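PDB 1UB7: 3-oxoacyl-[acyl-carrier protein] synthase from Thermus thermophilus, which probably catalyses the first condensation of fatty acid synthesis, joining an acetyl group from acetyl-CoA to malonyl-ACP to give 3-oxobutanoyl-ACP and CO2. Local coordinates for residues 40-45 with 272-277; 77-82 with 136-141; 7-12 with 285-290; 22-27 with 145-150; 141-146 with 205-210. One frame throughout, in Å; residues are numbered along the deposited sequence.

Interaction 1. Residues 40-45 with 272-277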
# COMPACT_ATOMS: atom_id res chain seq x y z
N GLU A 40 -9.12 -19.75 21.29
CA GLU A 40 -7.76 -19.32 21.58
C GLU A 40 -7.25 -18.50 20.40
O GLU A 40 -7.84 -18.54 19.32
CB GLU A 40 -6.79 -20.50 21.74
CG GLU A 40 -7.32 -21.75 22.41
CD GLU A 40 -6.25 -22.84 22.52
OE1 GLU A 40 -5.53 -23.08 21.51
OE2 GLU A 40 -6.12 -23.45 23.60
N ARG A 41 -6.15 -17.78 20.62
CA ARG A 41 -5.51 -16.99 19.59
C ARG A 41 -4.02 -16.90 19.95
O ARG A 41 -3.65 -17.10 21.11
CB ARG A 41 -6.12 -15.58 19.49
CG ARG A 41 -5.75 -14.61 20.62
CD ARG A 41 -6.99 -14.21 21.39
NE ARG A 41 -7.55 -15.38 22.07
CZ ARG A 41 -8.84 -15.54 22.37
NH1 ARG A 41 -9.73 -14.61 22.05
NH2 ARG A 41 -9.22 -16.64 23.00
N ARG A 42 -3.18 -16.63 18.96
CA ARG A 42 -1.74 -16.52 19.18
C ARG A 42 -1.33 -15.07 19.37
O ARG A 42 -1.96 -14.17 18.83
CB ARG A 42 -0.99 -17.13 17.99
CG ARG A 42 -1.35 -18.58 17.73
CD ARG A 42 -1.26 -19.41 19.00
NE ARG A 42 -1.42 -20.84 18.72
CZ ARG A 42 -0.45 -21.64 18.29
NH1 ARG A 42 0.78 -21.17 18.10
NH2 ARG A 42 -0.70 -22.92 18.04
N VAL A 43 -0.28 -14.83 20.15
CA VAL A 43 0.19 -13.47 20.41
C VAL A 43 1.71 -13.38 20.19
O VAL A 43 2.47 -14.20 20.72
CB VAL A 43 -0.14 -13.02 21.86
CG1 VAL A 43 0.30 -11.58 22.10
CG2 VAL A 43 -1.65 -13.15 22.11
N ALA A 44 2.13 -12.38 19.42
CA ALA A 44 3.54 -12.19 19.11
C ALA A 44 4.40 -11.95 20.34
O ALA A 44 3.97 -11.26 21.27
CB ALA A 44 3.71 -11.03 18.12
N ALA A 45 5.61 -12.50 20.34
CA ALA A 45 6.50 -12.31 21.47
C ALA A 45 6.72 -10.81 21.67
O ALA A 45 6.45 -10.00 20.77
CB ALA A 45 7.82 -13.02 21.23
N ASP A 272 -11.36 -20.23 15.44
CA ASP A 272 -11.48 -20.81 16.77
C ASP A 272 -10.13 -20.97 17.45
O ASP A 272 -10.02 -20.86 18.68
CB ASP A 272 -12.18 -22.17 16.67
CG ASP A 272 -11.51 -23.12 15.68
OD1 ASP A 272 -11.29 -22.72 14.52
OD2 ASP A 272 -11.20 -24.27 16.06
N ARG A 273 -9.09 -21.21 16.65
CA ARG A 273 -7.74 -21.41 17.17
C ARG A 273 -6.79 -20.22 17.03
O ARG A 273 -5.79 -20.14 17.76
CB ARG A 273 -7.12 -22.65 16.52
CG ARG A 273 -7.67 -23.96 17.06
CD ARG A 273 -7.09 -25.19 16.38
NE ARG A 273 -7.61 -25.37 15.02
CZ ARG A 273 -7.00 -24.95 13.92
NH1 ARG A 273 -5.83 -24.31 14.01
NH2 ARG A 273 -7.54 -25.15 12.74
N TYR A 274 -7.08 -19.30 16.12
CA TYR A 274 -6.18 -18.16 15.94
C TYR A 274 -6.82 -16.78 16.07
O TYR A 274 -6.12 -15.76 16.05
CB TYR A 274 -5.50 -18.23 14.57
CG TYR A 274 -4.80 -19.52 14.24
CD1 TYR A 274 -3.89 -20.11 15.12
CD2 TYR A 274 -4.98 -20.10 12.98
CE1 TYR A 274 -3.16 -21.25 14.74
CE2 TYR A 274 -4.26 -21.23 12.60
CZ TYR A 274 -3.36 -21.79 13.47
OH TYR A 274 -2.65 -22.90 13.05
N GLY A 275 -8.15 -16.73 16.19
CA GLY A 275 -8.82 -15.45 16.29
C GLY A 275 -8.79 -14.77 14.93
O GLY A 275 -8.58 -15.42 13.90
N ASN A 276 -9.01 -13.45 14.93
CA ASN A 276 -9.01 -12.69 13.68
C ASN A 276 -7.59 -12.21 13.40
O ASN A 276 -7.12 -11.26 14.01
CB ASN A 276 -9.95 -11.48 13.80
CG ASN A 276 -10.19 -10.77 12.47
OD1 ASN A 276 -9.29 -10.64 11.64
ND2 ASN A 276 -11.41 -10.30 12.27
N THR A 277 -6.90 -12.86 12.46
CA THR A 277 -5.54 -12.46 12.11
C THR A 277 -5.51 -11.51 10.92
O THR A 277 -4.48 -11.36 10.27
CB THR A 277 -4.67 -13.65 11.75
OG1 THR A 277 -5.23 -14.33 10.62
CG2 THR A 277 -4.56 -14.58 12.94
O HOH W 1 -4.03 -21.63 19.02
O HOH W 2 -3.47 -15.84 16.14
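The last turn of helix 271-274 lies against strand 40-43, where Glu40 and Arg41 meet Arg273, Tyr274 and Gly275. One direct hydrogen bond joins the backbones, from Glu40 N to Asp272 O at 3.0 Å. Two waters extend it. The first accepts from Arg42 NE (2.7 Å), in the guanidinium plane, and donates to Arg273 O and Glu40 OE1; the second links Arg42 N to Tyr274 O. Gly275 ends the helix with a phi of 73°, and a CB there would fall 3.1 Å from Arg41 CB. The chain so turned runs into Asn276, a predicted active-site residue whose OD1 is hydrogen-bonded to His246 NE2 in this thiolase-like fold. Arg42 CG, anti to the carbonyl carbon (chi1 -57°), lies 4.0 Å from Tyr274 CD1, and chi2 bends the chain beyond. The guanidinium, with Tyr274 CE1 over one face, is turned 72° from the ring. Arg42 NH1 is hydrogen-bonded to Pro12 O; Glu288 OE2 is hydrogen-bonded to Tyr274 OH, its OE1 salt-bridged to Arg273 NH2.

Interaction 2. Residues 77-82 with 136-141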
# COMPACT_ATOMS: atom_id res chain seq x y z
N VAL A 77 3.49 -6.41 0.84
CA VAL A 77 3.06 -6.84 2.17
C VAL A 77 1.71 -6.21 2.50
O VAL A 77 1.60 -4.99 2.66
CB VAL A 77 4.08 -6.44 3.27
CG1 VAL A 77 3.45 -6.61 4.65
CG2 VAL A 77 5.34 -7.33 3.17
N ALA A 78 0.67 -7.02 2.57
CA ALA A 78 -0.63 -6.48 2.93
C ALA A 78 -0.66 -6.50 4.45
O ALA A 78 -0.59 -7.56 5.06
CB ALA A 78 -1.74 -7.33 2.37
N THR A 79 -0.72 -5.31 5.04
CA THR A 79 -0.75 -5.19 6.49
C THR A 79 -1.41 -3.88 6.87
O THR A 79 -1.60 -3.01 6.02
CB THR A 79 0.68 -5.20 7.09
OG1 THR A 79 0.61 -5.20 8.52
CG2 THR A 79 1.47 -3.96 6.62
N ASN A 80 -1.75 -3.75 8.14
CA ASN A 80 -2.35 -2.52 8.66
C ASN A 80 -1.62 -2.14 9.94
O ASN A 80 -1.99 -1.20 10.64
CB ASN A 80 -3.85 -2.73 8.91
CG ASN A 80 -4.63 -2.97 7.62
OD1 ASN A 80 -4.92 -2.03 6.86
ND2 ASN A 80 -4.97 -4.22 7.37
N THR A 81 -0.57 -2.90 10.25
CA THR A 81 0.25 -2.64 11.42
C THR A 81 1.73 -2.74 11.05
O THR A 81 2.48 -3.47 11.68
CB THR A 81 -0.05 -3.63 12.60
OG1 THR A 81 0.13 -4.98 12.17
CG2 THR A 81 -1.48 -3.44 13.12
N PRO A 82 2.18 -1.97 10.03
CA PRO A 82 3.59 -2.03 9.64
C PRO A 82 4.52 -1.53 10.75
O PRO A 82 4.14 -0.69 11.58
CB PRO A 82 3.63 -1.15 8.39
CG PRO A 82 2.63 -0.08 8.74
CD PRO A 82 1.48 -0.88 9.32
N GLY A 136 0.54 -11.51 3.78
CA GLY A 136 -0.54 -10.99 4.60
C GLY A 136 -0.01 -11.13 6.02
O GLY A 136 0.15 -12.25 6.49
N ALA A 137 0.30 -10.02 6.68
CA ALA A 137 0.86 -10.08 8.04
C ALA A 137 0.37 -8.96 8.96
O ALA A 137 0.45 -7.78 8.62
CB ALA A 137 2.39 -10.06 7.97
N GLU A 138 -0.09 -9.36 10.15
CA GLU A 138 -0.63 -8.45 11.16
C GLU A 138 -0.22 -8.72 12.60
O GLU A 138 -0.27 -9.85 13.05
CB GLU A 138 -2.16 -8.49 11.13
CG GLU A 138 -2.78 -7.88 9.90
CD GLU A 138 -2.96 -6.39 10.02
OE1 GLU A 138 -2.04 -5.70 10.51
OE2 GLU A 138 -4.03 -5.89 9.60
N ALA A 139 0.17 -7.67 13.31
CA ALA A 139 0.53 -7.79 14.72
C ALA A 139 -0.47 -6.90 15.45
O ALA A 139 -0.11 -5.85 15.99
CB ALA A 139 1.95 -7.30 14.96
N LEU A 140 -1.73 -7.30 15.45
CA LEU A 140 -2.77 -6.51 16.08
C LEU A 140 -2.57 -6.33 17.57
O LEU A 140 -2.98 -5.32 18.14
CB LEU A 140 -4.13 -7.13 15.80
CG LEU A 140 -4.43 -7.00 14.30
CD1 LEU A 140 -5.54 -7.97 13.88
CD2 LEU A 140 -4.78 -5.54 14.00
N SER A 141 -1.91 -7.29 18.20
CA SER A 141 -1.66 -7.21 19.63
C SER A 141 -0.82 -6.00 20.00
O SER A 141 -0.54 -5.77 21.16
CB SER A 141 -0.96 -8.48 20.12
OG SER A 141 0.36 -8.56 19.62
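Two neighbouring parallel strands of the five-stranded mixed sheet, 72-78 and 131-138, meet in this buried contact and are bridged at Ala78 and Gly136; farther on, side chains supply most of the bonds. The sheet belongs to the thiolase-like fold. The backbone bond between them is Ala137 N to Ala78 O, 3.1 Å. Thr79 OG1 then donates to Ala137 O (2.6 Å), lying nearly in line with the C=O bond, and accepts from Thr81 N to close an ST turn. Glu138, bent at chi2 (-85°), swings its carboxylate over the turn. OE1 is gripped by two donors: Asn80 N from above the carboxylate plane and Thr81 OG1 nearly along the C-O axis, at 2.8 Å. OE2 takes Asn80 ND2 (2.9 Å), also from above, and Ser278 OG. With an alanine here, Thr81 OG1 and the buried Asn80 N-H would probably be left without their acceptor, and the Asn80 amide would be freer to turn. Asn80 OD1 accepts from Gly109 N, next to Cys110, predicted to be catalytic. Thr81 OG1 also receives Ala139 N at 2.9 Å, almost straight at 173°.

Interaction 3. Residues 7-12 with 285-290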
# COMPACT_ATOMS: atom_id res chain seq x y z
N LEU A 7 3.03 -21.47 -1.00
CA LEU A 7 2.31 -20.92 0.15
C LEU A 7 2.97 -21.34 1.45
O LEU A 7 3.55 -22.42 1.54
CB LEU A 7 0.86 -21.41 0.14
CG LEU A 7 -0.00 -21.28 1.41
CD1 LEU A 7 -0.46 -19.83 1.60
CD2 LEU A 7 -1.21 -22.20 1.30
N GLY A 8 2.87 -20.48 2.46
CA GLY A 8 3.41 -20.76 3.77
C GLY A 8 2.74 -19.81 4.75
O GLY A 8 2.21 -18.79 4.32
N ALA A 9 2.75 -20.13 6.05
CA ALA A 9 2.14 -19.26 7.06
C ALA A 9 2.77 -19.49 8.42
O ALA A 9 3.50 -20.45 8.61
CB ALA A 9 0.63 -19.48 7.12
N TYR A 10 2.46 -18.61 9.36
CA TYR A 10 3.05 -18.69 10.69
C TYR A 10 2.18 -17.98 11.72
O TYR A 10 1.50 -17.01 11.39
CB TYR A 10 4.42 -18.00 10.67
CG TYR A 10 5.04 -17.73 12.03
CD1 TYR A 10 5.85 -18.68 12.66
CD2 TYR A 10 4.85 -16.50 12.68
CE1 TYR A 10 6.47 -18.41 13.89
CE2 TYR A 10 5.47 -16.22 13.91
CZ TYR A 10 6.27 -17.18 14.50
OH TYR A 10 6.91 -16.91 15.69
N VAL A 11 2.18 -18.48 12.95
CA VAL A 11 1.45 -17.81 14.03
C VAL A 11 2.43 -17.78 15.16
O VAL A 11 3.27 -18.65 15.28
CB VAL A 11 0.19 -18.57 14.51
CG1 VAL A 11 -0.98 -18.28 13.58
CG2 VAL A 11 0.48 -20.05 14.62
N PRO A 12 2.36 -16.74 15.99
CA PRO A 12 3.31 -16.72 17.10
C PRO A 12 3.11 -17.95 18.00
O PRO A 12 2.04 -18.58 18.00
CB PRO A 12 2.97 -15.40 17.81
CG PRO A 12 2.46 -14.55 16.71
CD PRO A 12 1.58 -15.49 15.93
N ALA A 285 -5.54 -20.17 6.68
CA ALA A 285 -6.55 -21.17 6.40
C ALA A 285 -6.21 -22.03 5.19
O ALA A 285 -6.35 -23.25 5.23
CB ALA A 285 -7.92 -20.50 6.20
N LEU A 286 -5.78 -21.40 4.10
CA LEU A 286 -5.42 -22.16 2.90
C LEU A 286 -4.35 -23.20 3.20
O LEU A 286 -4.40 -24.32 2.68
CB LEU A 286 -4.90 -21.23 1.80
CG LEU A 286 -5.94 -20.31 1.17
CD1 LEU A 286 -5.24 -19.26 0.35
CD2 LEU A 286 -6.89 -21.13 0.33
N LYS A 287 -3.39 -22.82 4.03
CA LYS A 287 -2.29 -23.71 4.40
C LYS A 287 -2.82 -24.98 5.05
O LYS A 287 -2.41 -26.08 4.67
CB LYS A 287 -1.32 -23.01 5.36
CG LYS A 287 -0.18 -23.93 5.81
CD LYS A 287 0.59 -23.35 6.99
CE LYS A 287 1.70 -24.30 7.43
NZ LYS A 287 2.53 -23.66 8.48
N GLU A 288 -3.72 -24.84 6.02
CA GLU A 288 -4.29 -26.01 6.69
C GLU A 288 -5.08 -26.89 5.69
O GLU A 288 -4.97 -28.12 5.70
CB GLU A 288 -5.19 -25.59 7.84
CG GLU A 288 -4.52 -24.61 8.79
CD GLU A 288 -5.15 -24.60 10.17
OE1 GLU A 288 -6.39 -24.68 10.27
OE2 GLU A 288 -4.38 -24.49 11.16
N ALA A 289 -5.86 -26.24 4.83
CA ALA A 289 -6.65 -26.95 3.84
C ALA A 289 -5.76 -27.71 2.86
O ALA A 289 -6.07 -28.84 2.46
CB ALA A 289 -7.54 -25.98 3.08
N VAL A 290 -4.66 -27.09 2.46
CA VAL A 290 -3.76 -27.76 1.53
C VAL A 290 -3.21 -29.00 2.21
O VAL A 290 -3.26 -30.10 1.65
CB VAL A 290 -2.60 -26.84 1.11
CG1 VAL A 290 -1.48 -27.64 0.48
CG2 VAL A 290 -3.12 -25.81 0.12
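Leu7 and Ala9, two residues apart on strand 3-10, both send their side chains toward helix 285-290, and Lys287 comes back from the helix to meet them. The strand and helix axes approach to 7.9 Å and their directions differ by 117°. Leu7 reaches in with one methyl: CD2 settles on the helix backbone, 3.5 Å from Lys287 N, with Leu286 CB at 3.8 Å and Val290 CG2 at the border of contact. CG of Lys287 stands opposite the backbone N (chi1 178°), and the chain continues fully extended, slanting across to the strand. Its CD rides 3.9 Å from Ala9 CB, carrying the amine on to Ala9 O, which NZ reaches in a weak hydrogen bond of 3.4 Å. The stronger partner of NZ is Asp60 of helix 50-64, in a salt bridge; Asp60 OD2 also accepts from Ala9 N, so one carboxylate serves both strand and lysine. A methionine in its place would probably leave Asp60 without its positive mate and Ala9 O without its weak donor. On its other flank the helix packs through Leu286 onto Val244 of strand 242-245, in the second sheet. A helix held between two sheets in this way is consistent with the central helical layer of the five-layered alpha-beta-alpha-beta-alpha fold of the thiolase superfamily.

Interaction 4. Residues 22-27 with 145-150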
# COMPACT_ATOMS: atom_id res chain seq x y z
N GLU A 22 -10.58 -14.34 31.03
CA GLU A 22 -11.48 -14.36 32.18
C GLU A 22 -10.69 -13.98 33.42
O GLU A 22 -11.25 -13.56 34.43
CB GLU A 22 -12.10 -15.75 32.38
CG GLU A 22 -13.03 -16.21 31.26
CD GLU A 22 -13.60 -17.60 31.52
OE1 GLU A 22 -12.82 -18.55 31.75
OE2 GLU A 22 -14.84 -17.75 31.49
N ALA A 23 -9.37 -14.13 33.34
CA ALA A 23 -8.47 -13.84 34.45
C ALA A 23 -8.30 -12.35 34.79
O ALA A 23 -7.66 -12.03 35.80
CB ALA A 23 -7.10 -14.45 34.18
N TYR A 24 -8.86 -11.46 33.98
CA TYR A 24 -8.71 -10.03 34.26
C TYR A 24 -9.78 -9.15 33.63
O TYR A 24 -9.80 -7.94 33.86
CB TYR A 24 -7.34 -9.54 33.79
CG TYR A 24 -7.25 -9.34 32.29
CD1 TYR A 24 -7.50 -10.39 31.41
CD2 TYR A 24 -6.91 -8.09 31.76
CE1 TYR A 24 -7.42 -10.20 30.03
CE2 TYR A 24 -6.83 -7.89 30.39
CZ TYR A 24 -7.08 -8.95 29.53
OH TYR A 24 -7.01 -8.75 28.17
N LEU A 25 -10.67 -9.73 32.82
CA LEU A 25 -11.72 -8.96 32.17
C LEU A 25 -13.13 -9.49 32.37
O LEU A 25 -13.35 -10.71 32.41
CB LEU A 25 -11.44 -8.84 30.67
CG LEU A 25 -10.60 -7.65 30.21
CD1 LEU A 25 -10.26 -7.83 28.75
CD2 LEU A 25 -11.36 -6.36 30.43
N ASP A 26 -14.08 -8.56 32.47
CA ASP A 26 -15.50 -8.88 32.66
C ASP A 26 -16.01 -9.66 31.44
O ASP A 26 -16.71 -9.12 30.59
CB ASP A 26 -16.29 -7.57 32.85
CG ASP A 26 -17.65 -7.78 33.53
OD1 ASP A 26 -17.70 -8.48 34.57
OD2 ASP A 26 -18.67 -7.23 33.04
N THR A 27 -15.65 -10.94 31.37
CA THR A 27 -16.07 -11.80 30.26
C THR A 27 -15.82 -13.27 30.58
O THR A 27 -14.92 -13.61 31.36
CB THR A 27 -15.31 -11.44 28.95
OG1 THR A 27 -15.86 -12.20 27.86
CG2 THR A 27 -13.82 -11.75 29.08
N ASP A 145 -6.38 -2.43 22.44
CA ASP A 145 -6.53 -1.99 23.82
C ASP A 145 -6.87 -3.24 24.62
O ASP A 145 -8.02 -3.69 24.63
CB ASP A 145 -7.66 -0.98 23.98
CG ASP A 145 -7.98 -0.69 25.44
OD1 ASP A 145 -7.06 -0.30 26.19
OD2 ASP A 145 -9.15 -0.87 25.84
N TRP A 146 -5.86 -3.79 25.29
CA TRP A 146 -6.01 -5.00 26.08
C TRP A 146 -7.19 -4.99 27.06
O TRP A 146 -7.70 -6.05 27.43
CB TRP A 146 -4.71 -5.29 26.84
CG TRP A 146 -3.64 -5.92 25.99
CD1 TRP A 146 -2.29 -5.68 26.05
CD2 TRP A 146 -3.81 -6.95 25.00
NE1 TRP A 146 -1.62 -6.49 25.16
CE2 TRP A 146 -2.53 -7.28 24.50
CE3 TRP A 146 -4.93 -7.62 24.48
CZ2 TRP A 146 -2.34 -8.25 23.52
CZ3 TRP A 146 -4.73 -8.59 23.50
CH2 TRP A 146 -3.45 -8.89 23.03
N ASN A 147 -7.62 -3.80 27.47
CA ASN A 147 -8.72 -3.66 28.42
C ASN A 147 -10.10 -3.66 27.77
O ASN A 147 -11.07 -4.11 28.38
CB ASN A 147 -8.53 -2.38 29.22
CG ASN A 147 -7.29 -2.42 30.10
OD1 ASN A 147 -6.77 -1.39 30.51
ND2 ASN A 147 -6.82 -3.63 30.40
N ASP A 148 -10.19 -3.16 26.55
CA ASP A 148 -11.46 -3.10 25.84
C ASP A 148 -12.03 -4.49 25.56
O ASP A 148 -11.54 -5.22 24.70
CB ASP A 148 -11.29 -2.36 24.51
CG ASP A 148 -12.62 -2.10 23.84
OD1 ASP A 148 -13.46 -3.01 23.80
OD2 ASP A 148 -12.82 -0.97 23.34
N ARG A 149 -13.07 -4.84 26.30
CA ARG A 149 -13.75 -6.13 26.17
C ARG A 149 -14.05 -6.50 24.72
O ARG A 149 -13.72 -7.59 24.27
CB ARG A 149 -15.06 -6.09 26.96
CG ARG A 149 -15.98 -4.92 26.56
CD ARG A 149 -17.38 -5.10 27.10
NE ARG A 149 -17.42 -5.05 28.55
CZ ARG A 149 -18.45 -5.49 29.28
NH1 ARG A 149 -19.51 -6.01 28.67
NH2 ARG A 149 -18.42 -5.40 30.60
N ALA A 150 -14.68 -5.56 24.01
CA ALA A 150 -15.07 -5.75 22.62
C ALA A 150 -13.97 -6.23 21.68
O ALA A 150 -14.16 -7.18 20.93
CB ALA A 150 -15.67 -4.45 22.09
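With chi1 of 77°, Tyr24 CG stands between its own backbone N and carbonyl carbon, and the ring carries its hydroxyl to Trp146; Arg149 takes a similar first torsion (54°) and then bends at chi3 to bring its guanidinium alongside Asp26. Tyr24 OH donates to Trp146 O at 2.9 Å, the oxygen lying near the plane of the ring and the hydroxyl tilted from the carbonyl plane. Asn147 ND2 comes to the same ring at its edge. Over one face of the ring sits Leu25 CG, 3.7 Å above its centre, so Tyr24 and Leu25 pack on each other as well as across the contact. The two Leu25 methyls touch backbone oxygens: CD2 lies closely on Asn147 O (3.1 Å), and CD1 approaches Trp146 O at 3.4 Å. Asp26 OD2 and Arg149 NH2 form a salt bridge of 3.1 Å. The two side chains run side by side, their flat groups 50° apart, and Asp26 O lies over one guanidinium face. Both residues are exposed, so solvent probably weakens the attraction. Just before Arg149, residues 145-148 form a type I beta turn, closed by Asp148 N to Asp145 O, and Asp148 stands at the N-cap of the next helix. This surface contact joins the loop between helices 18-22 and 29-35 to the turn that leads into helix 149-152, beyond strand 131-138.

Interaction 5. Residues 141-146 with 205-210; sequences SKIIDW and NRLYMN
Ile143 and Leu207 join two connecting segments of the thiolase-like fold: the loop that follows strand 131-138, and the approach to the short strand 208-209, which pairs with strand 188-191. The apolar part is a meeting of branch ends, Ile143 CD1 with Leu207 CD1 at 4.2 Å. Leu207 CG lies roughly opposite the backbone N (chi1 -160°), which turns the branch carrying CD1 toward Ile143, and Leu207 CB lies 3.9 Å from Ile143 O. Phe86 of the second subunit packs on both residues, so the pair lies at the dimer interface. Aliphatic contact continues at Arg206, whose CD lies 4.0 Å from Asp145 CB. Within the loop, Ile144 CG2 covers one face of the Trp146 ring, 3.6 Å above it and toward the rim. The polar part belongs to the guanidinium of Arg206. The chain bends at chi2 (-58°) and brings the group's edge to the Ile143 carbonyl carbon, which lies near its plane. Opposite charges lie close without touching, Asp145 OD1 and Arg206 NE being 5.0 Å apart; the attraction is probably modest. Lys142 starts away from this side, and its NZ is hydrogen-bonded to Glu48 O, with Tyr49 as a cation-pi partner. Arg206 NH1 is the closest atom of its side chain to the loop, 3.1 Å from Ile143 O and 3.6 Å from Ile144 O.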
# COMPACT_ATOMS: atom_id res chain seq x y z
N SER A 141 -1.91 -7.29 18.20
CA SER A 141 -1.66 -7.21 19.63
C SER A 141 -0.82 -6.00 20.00
O SER A 141 -0.54 -5.77 21.16
CB SER A 141 -0.96 -8.48 20.12
OG SER A 141 0.36 -8.56 19.62
N LYS A 142 -0.43 -5.22 19.00
CA LYS A 142 0.41 -4.05 19.27
C LYS A 142 -0.37 -2.74 19.27
O LYS A 142 0.15 -1.72 19.71
CB LYS A 142 1.54 -3.96 18.24
CG LYS A 142 2.26 -5.27 17.98
CD LYS A 142 3.19 -5.67 19.10
CE LYS A 142 3.97 -6.93 18.72
NZ LYS A 142 5.07 -7.24 19.66
N ILE A 143 -1.60 -2.77 18.76
CA ILE A 143 -2.45 -1.58 18.70
C ILE A 143 -3.81 -1.84 19.35
O ILE A 143 -4.70 -1.00 19.32
CB ILE A 143 -2.71 -1.12 17.23
CG1 ILE A 143 -3.31 -2.28 16.43
CG2 ILE A 143 -1.41 -0.65 16.59
CD1 ILE A 143 -4.20 -1.85 15.28
N ILE A 144 -3.95 -3.02 19.92
CA ILE A 144 -5.19 -3.41 20.56
C ILE A 144 -5.22 -2.94 22.01
O ILE A 144 -4.21 -3.00 22.71
CB ILE A 144 -5.33 -4.94 20.52
CG1 ILE A 144 -6.70 -5.36 21.05
CG2 ILE A 144 -4.24 -5.59 21.35
CD1 ILE A 144 -6.90 -6.86 21.07
N ASP A 145 -6.38 -2.43 22.44
CA ASP A 145 -6.53 -1.99 23.82
C ASP A 145 -6.87 -3.24 24.62
O ASP A 145 -8.02 -3.69 24.63
CB ASP A 145 -7.66 -0.98 23.98
CG ASP A 145 -7.98 -0.69 25.44
OD1 ASP A 145 -7.06 -0.30 26.19
OD2 ASP A 145 -9.15 -0.87 25.84
N TRP A 146 -5.86 -3.79 25.29
CA TRP A 146 -6.01 -5.00 26.08
C TRP A 146 -7.19 -4.99 27.06
O TRP A 146 -7.70 -6.05 27.43
CB TRP A 146 -4.71 -5.29 26.84
CG TRP A 146 -3.64 -5.92 25.99
CD1 TRP A 146 -2.29 -5.68 26.05
CD2 TRP A 146 -3.81 -6.95 25.00
NE1 TRP A 146 -1.62 -6.49 25.16
CE2 TRP A 146 -2.53 -7.28 24.50
CE3 TRP A 146 -4.93 -7.62 24.48
CZ2 TRP A 146 -2.34 -8.25 23.52
CZ3 TRP A 146 -4.73 -8.59 23.50
CH2 TRP A 146 -3.45 -8.89 23.03
N ASN A 205 -6.73 7.20 20.29
CA ASN A 205 -5.49 6.43 20.15
C ASN A 205 -5.63 4.90 20.25
O ASN A 205 -4.65 4.20 20.51
CB ASN A 205 -4.43 6.92 21.16
CG ASN A 205 -4.80 6.61 22.62
OD1 ASN A 205 -5.12 5.48 22.97
ND2 ASN A 205 -4.73 7.63 23.47
N ARG A 206 -6.84 4.38 20.05
CA ARG A 206 -7.05 2.93 20.12
C ARG A 206 -8.03 2.38 19.09
O ARG A 206 -8.87 3.11 18.54
CB ARG A 206 -7.49 2.52 21.53
CG ARG A 206 -6.34 2.48 22.52
CD ARG A 206 -5.25 1.52 22.04
NE ARG A 206 -4.01 1.65 22.80
CZ ARG A 206 -2.90 0.96 22.55
NH1 ARG A 206 -2.86 0.09 21.55
NH2 ARG A 206 -1.81 1.16 23.29
N LEU A 207 -7.91 1.09 18.83
CA LEU A 207 -8.75 0.40 17.86
C LEU A 207 -10.21 0.47 18.26
O LEU A 207 -10.57 0.09 19.37
CB LEU A 207 -8.30 -1.07 17.76
CG LEU A 207 -8.70 -1.88 16.53
CD1 LEU A 207 -7.98 -3.20 16.57
CD2 LEU A 207 -10.20 -2.08 16.47
N TYR A 208 -11.05 0.98 17.35
CA TYR A 208 -12.50 1.09 17.59
C TYR A 208 -13.31 0.29 16.56
O TYR A 208 -12.95 0.24 15.38
CB TYR A 208 -12.95 2.56 17.53
CG TYR A 208 -14.45 2.70 17.41
CD1 TYR A 208 -15.29 2.38 18.47
CD2 TYR A 208 -15.04 3.05 16.19
CE1 TYR A 208 -16.68 2.40 18.33
CE2 TYR A 208 -16.42 3.08 16.04
CZ TYR A 208 -17.24 2.75 17.11
OH TYR A 208 -18.61 2.76 16.97
N MET A 209 -14.41 -0.31 17.01
CA MET A 209 -15.26 -1.10 16.11
C MET A 209 -16.76 -1.06 16.46
O MET A 209 -17.16 -1.22 17.61
CB MET A 209 -14.78 -2.56 16.08
CG MET A 209 -15.33 -3.38 14.90
SD MET A 209 -14.88 -5.15 14.91
CE MET A 209 -13.31 -5.17 14.00
N ASN A 210 -17.57 -0.82 15.43
CA ASN A 210 -19.03 -0.78 15.54
C ASN A 210 -19.46 -2.16 15.06
O ASN A 210 -19.94 -2.31 13.94
CB ASN A 210 -19.60 0.30 14.59
CG ASN A 210 -21.08 0.59 14.83
OD1 ASN A 210 -21.92 -0.31 14.86
ND2 ASN A 210 -21.40 1.87 14.99

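In the fold
Interactions 1 and 2 lie closest to the predicted catalytic residues. Interaction 1 contains Asn276, and the Leu140 side chain of interaction 2 is about 5 Å from that of Asn276; Asn276 O packs on Leu140 CD1 at 3.7 Å. Interaction 3 is tied to interaction 1 by the salt bridge from Arg273 NH2 to Glu288 OE1 (2.8 Å), and its centre lies about 13 Å away. Interactions 2 and 5 share Ser141, join through Thr81 CG2 and Ile143 CD1 at 3.8 Å, and both touch the second subunit. Interaction 4, at the surface, shares Asp145 and Trp146 with interaction 5. Interactions 3 and 4 are the farthest apart, with centres about 28 Å from each other.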